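Local coordinates for protein nucleoside-diphosphate sugar epimerase (SulA family) (Corynebacterium glutamicum, PDB 3OH8) that probably interconverts nucleotide-linked sugars with the help of a bound nicotinamide cofactor, at residues Val150-Ser155 against Ala162-Leu167; Gly157-Ala162 against Val206-Glu211; Gln166-Thr169 against Glu173-Gln176. All blocks are in the same frame, centred on the assembly; numbering follows the deposited sequence.

Interaction 1 of 3, residues Val150-Ser155 against Ala162-Leu167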
# COMPACT_ATOMS: atom_id res chain seq x y z
N VAL A 150 10.00 -13.68 4.14
CA VAL A 150 8.74 -13.90 3.44
C VAL A 150 9.02 -14.03 1.95
O VAL A 150 9.50 -13.08 1.31
CB VAL A 150 7.80 -12.69 3.69
CG1 VAL A 150 6.44 -12.94 3.09
CG2 VAL A 150 7.66 -12.40 5.17
N ALA A 151 8.76 -15.21 1.39
CA ALA A 151 8.85 -15.38 -0.05
C ALA A 151 7.56 -14.87 -0.66
O ALA A 151 6.48 -15.14 -0.13
CB ALA A 151 9.06 -16.86 -0.41
N ILE A 152 7.66 -14.12 -1.75
CA ILE A 152 6.49 -13.52 -2.38
C ILE A 152 6.50 -13.66 -3.89
O ILE A 152 7.47 -13.30 -4.53
CB ILE A 152 6.40 -12.02 -2.04
CG1 ILE A 152 6.43 -11.79 -0.53
CG2 ILE A 152 5.13 -11.41 -2.61
CD1 ILE A 152 6.11 -10.35 -0.11
N THR A 153 5.42 -14.21 -4.45
CA THR A 153 5.20 -14.14 -5.89
C THR A 153 4.31 -12.94 -6.17
O THR A 153 3.56 -12.51 -5.30
CB THR A 153 4.47 -15.41 -6.46
OG1 THR A 153 3.11 -15.42 -6.00
CG2 THR A 153 5.16 -16.71 -6.02
N GLY A 154 4.38 -12.42 -7.39
CA GLY A 154 3.61 -11.24 -7.73
C GLY A 154 4.16 -10.00 -7.04
O GLY A 154 3.44 -9.02 -6.88
N SER A 155 5.43 -10.04 -6.65
CA SER A 155 6.00 -8.95 -5.86
C SER A 155 6.17 -7.67 -6.68
O SER A 155 6.45 -6.60 -6.14
CB SER A 155 7.35 -9.37 -5.27
OG SER A 155 8.33 -9.51 -6.29
N ALA A 162 3.53 -2.95 -3.13
CA ALA A 162 3.20 -2.22 -1.90
C ALA A 162 3.45 -3.07 -0.65
O ALA A 162 4.01 -2.58 0.36
CB ALA A 162 1.78 -1.72 -1.95
N LEU A 163 3.06 -4.33 -0.71
CA LEU A 163 3.28 -5.25 0.40
C LEU A 163 4.77 -5.45 0.68
O LEU A 163 5.20 -5.44 1.83
CB LEU A 163 2.61 -6.60 0.13
CG LEU A 163 2.85 -7.68 1.19
CD1 LEU A 163 2.34 -7.22 2.56
CD2 LEU A 163 2.18 -9.01 0.77
N THR A 164 5.56 -5.65 -0.38
CA THR A 164 7.00 -5.82 -0.26
C THR A 164 7.64 -4.63 0.46
O THR A 164 8.42 -4.81 1.40
CB THR A 164 7.65 -6.03 -1.65
OG1 THR A 164 7.25 -7.30 -2.19
CG2 THR A 164 9.17 -6.00 -1.54
N ALA A 165 7.30 -3.42 0.03
CA ALA A 165 7.80 -2.22 0.66
C ALA A 165 7.39 -2.12 2.12
O ALA A 165 8.16 -1.66 2.95
CB ALA A 165 7.35 -0.98 -0.08
N GLN A 166 6.16 -2.52 2.44
CA GLN A 166 5.67 -2.42 3.81
C GLN A 166 6.44 -3.39 4.71
O GLN A 166 6.89 -3.01 5.79
CB GLN A 166 4.17 -2.72 3.87
CG GLN A 166 3.48 -2.25 5.15
CD GLN A 166 1.99 -2.54 5.12
OE1 GLN A 166 1.47 -3.05 4.12
NE2 GLN A 166 1.29 -2.22 6.20
N LEU A 167 6.56 -4.64 4.27
CA LEU A 167 7.35 -5.65 4.99
C LEU A 167 8.77 -5.15 5.28
O LEU A 167 9.28 -5.28 6.39
CB LEU A 167 7.45 -6.92 4.16
CG LEU A 167 6.60 -8.16 4.49
CD1 LEU A 167 5.59 -7.94 5.58
CD2 LEU A 167 5.95 -8.70 3.23
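I152 is at the centre of this contact, its terminal methyl meeting L167 and T164 of the helix. The I152 side chain stands with CG1 anti to the carbonyl carbon (chi1 -54°) and CD1 anti to CA, an extended form that carries the methyl well off the strand. There CD1 reaches the tip of L167, 3.7 Å from its CD2. It also lies 3.9 Å from T164 OG1, the two side chains crossing at a slant. T164 does not spend its hydroxyl on the strand: OG1 is hydrogen-bonded to G160 O one turn back in the helix, so a satisfied oxygen can face a methyl group. S155 CB approaches the same oxygen, 3.7 Å from T164 OG1, at about a right angle to the I152 methyl.

This is the first half of a Rossmann-type beta-alpha-beta unit. After the strand the chain passes through the TGxxGxxG pattern, which includes G154 and runs on into helix 158-169; over the segments 150-153 and 162-167 the axes come within 10.4 Å and run nearly antiparallel.

L167 has an unusual shape, with chi1 at -103° and chi2 close to eclipsed, so its fine detail deserves some caution. Its CD2 also lies 4.3 Å from V150 CG1, while L163 CD2 approaches I152 CD1 at 4.2 Å. L163 also meets Y349 and L167 meets Y350, both of helix 342-354.

Interaction 2 of 3, residues Gly157-Ala162 against Val206-Glu211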
# COMPACT_ATOMS: atom_id res chain seq x y z
N GLY A 157 3.76 -6.66 -9.00
CA GLY A 157 2.43 -6.16 -9.33
C GLY A 157 2.00 -5.07 -8.36
O GLY A 157 2.73 -4.76 -7.42
N LEU A 158 0.82 -4.50 -8.58
CA LEU A 158 0.27 -3.43 -7.74
C LEU A 158 0.34 -3.74 -6.24
O LEU A 158 0.91 -2.99 -5.45
CB LEU A 158 -1.20 -3.19 -8.13
CG LEU A 158 -1.74 -1.76 -8.30
CD1 LEU A 158 -3.26 -1.70 -8.08
CD2 LEU A 158 -1.04 -0.81 -7.39
N VAL A 159 -0.25 -4.85 -5.85
CA VAL A 159 -0.37 -5.18 -4.44
C VAL A 159 0.97 -5.70 -3.91
O VAL A 159 1.41 -5.32 -2.81
CB VAL A 159 -1.50 -6.21 -4.23
CG1 VAL A 159 -1.54 -6.69 -2.78
CG2 VAL A 159 -2.83 -5.59 -4.64
N GLY A 160 1.62 -6.54 -4.70
CA GLY A 160 2.89 -7.13 -4.30
C GLY A 160 3.96 -6.09 -4.01
O GLY A 160 4.72 -6.23 -3.07
N ARG A 161 4.03 -5.05 -4.83
CA ARG A 161 5.06 -4.05 -4.67
C ARG A 161 4.79 -3.25 -3.40
O ARG A 161 5.71 -2.92 -2.66
CB ARG A 161 5.10 -3.13 -5.90
CG ARG A 161 6.39 -2.39 -6.11
CD ARG A 161 6.43 -1.75 -7.49
NE ARG A 161 7.60 -0.88 -7.65
CZ ARG A 161 7.81 -0.07 -8.69
NH1 ARG A 161 6.93 -0.01 -9.68
NH2 ARG A 161 8.90 0.68 -8.73
N ALA A 162 3.53 -2.95 -3.13
CA ALA A 162 3.20 -2.22 -1.90
C ALA A 162 3.45 -3.07 -0.65
O ALA A 162 4.01 -2.58 0.36
CB ALA A 162 1.78 -1.72 -1.95
N VAL A 206 3.95 -15.90 0.51
CA VAL A 206 2.79 -15.14 0.06
C VAL A 206 2.64 -15.28 -1.45
O VAL A 206 3.53 -14.89 -2.21
CB VAL A 206 2.90 -13.64 0.45
CG1 VAL A 206 1.70 -12.85 -0.06
CG2 VAL A 206 3.01 -13.53 1.95
N HIS A 207 1.52 -15.88 -1.88
CA HIS A 207 1.29 -16.16 -3.29
C HIS A 207 0.27 -15.19 -3.85
O HIS A 207 -0.94 -15.35 -3.65
CB HIS A 207 0.81 -17.60 -3.50
CG HIS A 207 0.68 -17.96 -4.94
ND1 HIS A 207 -0.33 -18.79 -5.42
CD2 HIS A 207 1.42 -17.62 -6.02
CE1 HIS A 207 -0.19 -18.93 -6.72
NE2 HIS A 207 0.86 -18.24 -7.12
N LEU A 208 0.79 -14.19 -4.55
CA LEU A 208 0.01 -13.07 -5.04
C LEU A 208 -0.05 -13.05 -6.56
O LEU A 208 -0.88 -12.35 -7.13
CB LEU A 208 0.65 -11.76 -4.59
CG LEU A 208 0.34 -11.24 -3.20
CD1 LEU A 208 1.07 -9.92 -3.01
CD2 LEU A 208 -1.14 -11.03 -3.12
N ALA A 209 0.83 -13.81 -7.21
CA ALA A 209 0.98 -13.71 -8.67
C ALA A 209 -0.35 -13.90 -9.41
O ALA A 209 -1.13 -14.79 -9.09
CB ALA A 209 2.00 -14.70 -9.17
N GLY A 210 -0.58 -13.04 -10.40
CA GLY A 210 -1.78 -13.13 -11.22
C GLY A 210 -2.50 -11.80 -11.38
O GLY A 210 -2.44 -10.94 -10.50
N GLU A 211 -3.18 -11.64 -12.51
CA GLU A 211 -3.93 -10.43 -12.79
C GLU A 211 -5.43 -10.67 -12.64
O GLU A 211 -5.98 -10.60 -11.54
CB GLU A 211 -3.60 -9.92 -14.19
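The flat group that matters between G160 and L208 is a peptide, not a ring: the V159-G160 amide presents one face to the leucine. Methyl CD1 of L208 lies over that face at its glycine end, almost directly above G160 CA at 3.6 Å and 3.8 Å from G160 N, where the glycine has no side chain in between. Beside the peptide, the V159 side chain crosses that of L208 at about a right angle, with V159 CG1 4.2 Å from L208 CD1. V159 CG1 is anti to its backbone N (chi1 173°), which sets this branch on the leucine side of the helix.

The leucine is aimed by its own torsions. CG lies beside the backbone N, and the fully extended second torsion (chi2 -179°) drives CD1 outward to the helix. Its backbone N-H, like that of A209, is hydrogen-bonded to T153 OG1.

G157 is the N-cap of helix 158-169, and its carbonyl O receives the R161 N-H at 2.9 Å. With G154 and G160 it forms the TGxxGxxG signature of NAD(P)-binding Rossmann folds, probably the place where the cofactor would lie. Helix 342-354 covers a further side through L345 on V159 and Y349 on L208.

Between the two segments the chemistry is purely apolar: a methyl rests on an alpha carbon at the end of a peptide face, so the contact rests on van der Waals fit, without any polar pairing, between the helix start and the loop that follows strand 204-207.

Interaction 3 of 3, residues Gln166-Thr169 against Glu173-Gln176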
# COMPACT_ATOMS: atom_id res chain seq x y z
N GLN A 166 6.16 -2.52 2.44
CA GLN A 166 5.67 -2.42 3.81
C GLN A 166 6.44 -3.39 4.71
O GLN A 166 6.89 -3.01 5.79
CB GLN A 166 4.17 -2.72 3.87
CG GLN A 166 3.48 -2.25 5.15
CD GLN A 166 1.99 -2.54 5.12
OE1 GLN A 166 1.47 -3.05 4.12
NE2 GLN A 166 1.29 -2.22 6.20
N LEU A 167 6.56 -4.64 4.27
CA LEU A 167 7.35 -5.65 4.99
C LEU A 167 8.77 -5.15 5.28
O LEU A 167 9.28 -5.28 6.39
CB LEU A 167 7.45 -6.92 4.16
CG LEU A 167 6.60 -8.16 4.49
CD1 LEU A 167 5.59 -7.94 5.58
CD2 LEU A 167 5.95 -8.70 3.23
N GLN A 168 9.41 -4.63 4.25
CA GLN A 168 10.76 -4.11 4.44
C GLN A 168 10.79 -2.95 5.44
O GLN A 168 11.69 -2.89 6.28
CB GLN A 168 11.38 -3.72 3.10
CG GLN A 168 11.58 -4.93 2.19
CD GLN A 168 11.92 -4.54 0.77
OE1 GLN A 168 11.49 -3.50 0.28
NE2 GLN A 168 12.69 -5.39 0.10
N THR A 169 9.83 -2.04 5.39
CA THR A 169 9.87 -0.96 6.39
C THR A 169 9.59 -1.48 7.79
O THR A 169 9.93 -0.84 8.79
CB THR A 169 8.89 0.18 6.07
OG1 THR A 169 7.57 -0.36 5.93
CG2 THR A 169 9.30 0.85 4.78
N GLU A 173 12.40 -9.56 6.02
CA GLU A 173 13.12 -9.80 4.78
C GLU A 173 12.17 -10.39 3.75
O GLU A 173 11.37 -11.27 4.07
CB GLU A 173 14.28 -10.77 5.00
CG GLU A 173 15.32 -10.27 5.98
CD GLU A 173 16.10 -9.08 5.45
OE1 GLU A 173 16.54 -9.14 4.27
OE2 GLU A 173 16.29 -8.10 6.20
N VAL A 174 12.26 -9.90 2.52
CA VAL A 174 11.43 -10.41 1.43
C VAL A 174 12.31 -11.13 0.41
O VAL A 174 13.32 -10.59 -0.03
CB VAL A 174 10.66 -9.27 0.72
CG1 VAL A 174 9.88 -9.80 -0.48
CG2 VAL A 174 9.71 -8.60 1.69
N ILE A 175 11.93 -12.35 0.06
CA ILE A 175 12.54 -13.03 -1.07
C ILE A 175 11.55 -12.97 -2.23
O ILE A 175 10.51 -13.62 -2.20
CB ILE A 175 12.86 -14.49 -0.77
CG1 ILE A 175 13.79 -14.60 0.44
CG2 ILE A 175 13.50 -15.13 -2.00
CD1 ILE A 175 13.97 -16.04 0.93
N GLN A 176 11.89 -12.19 -3.24
CA GLN A 176 10.99 -12.02 -4.37
C GLN A 176 11.15 -13.17 -5.35
O GLN A 176 12.27 -13.44 -5.83
CB GLN A 176 11.23 -10.67 -5.05
CG GLN A 176 10.89 -9.47 -4.16
CD GLN A 176 11.27 -8.14 -4.79
OE1 GLN A 176 12.10 -7.41 -4.26
NE2 GLN A 176 10.65 -7.82 -5.92
O HOH W 1 14.15 -7.73 1.83
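V174 fits one methyl, CG2, into the angle between L167 and Q168 at the end of the helix. The site closes the second half of the Rossmann beta-alpha-beta unit: helix 158-169 ends, a short turn follows, and strand 173-178 enters the sheet beside strand 149-153, parallel to it.

The tight part lies toward the protein interior. V174 CG2 is 3.7 Å from L167 CB and 4.1 Å from L167 CD2, so it packs along the flank of the leucine, and the two side chains cross at about a right angle. The valine torsion (chi1 176°) sets CG2 anti to the carbonyl carbon and sends it to the helix, while the other methyl, CG1, packs against I152 of the adjacent strand.

Toward solvent the fit is looser and partly polar. Q168 crosses V174 at roughly a right angle too, but only its aliphatic stem takes part, with CG 4.1 Å from V174 CG2. Beyond CG the glutamine runs out extended, past the valine; the stem lies over the methyl while the amide reaches a water. K23, from the N-terminal part of the chain, touches the same glutamine.

The helix end has its own bond, T169 OG1 donating to Q166 O at 2.7 Å, with the donor tilted 26° from the carbonyl plane.

Where side chains stop meeting, one water bridges helix and strand: it accepts from V174 N at 3.0 Å and, more loosely, from Q168 NE2 at 3.3 Å.

Overall arrangement
All three contacts fasten helix 158-169 to one parallel region of the sheet, each at a different strand. Interaction 1, fully buried in the middle, holds the central strand 149-153; interactions 2 and 3 are only partly buried, the former holding the start of the helix to the loop just after strand 204-207 on one side, the latter the helix end to strand 173-178 on the other. Their centres lie about 7 Å (1 and 2), 5 Å (1 and 3) and 13 Å (2 and 3) apart. Chemistry follows place: branched apolar side chains meet in the core, a glycine backbone meets a methyl near the probable cofactor loop, and a water joins in at interaction 3.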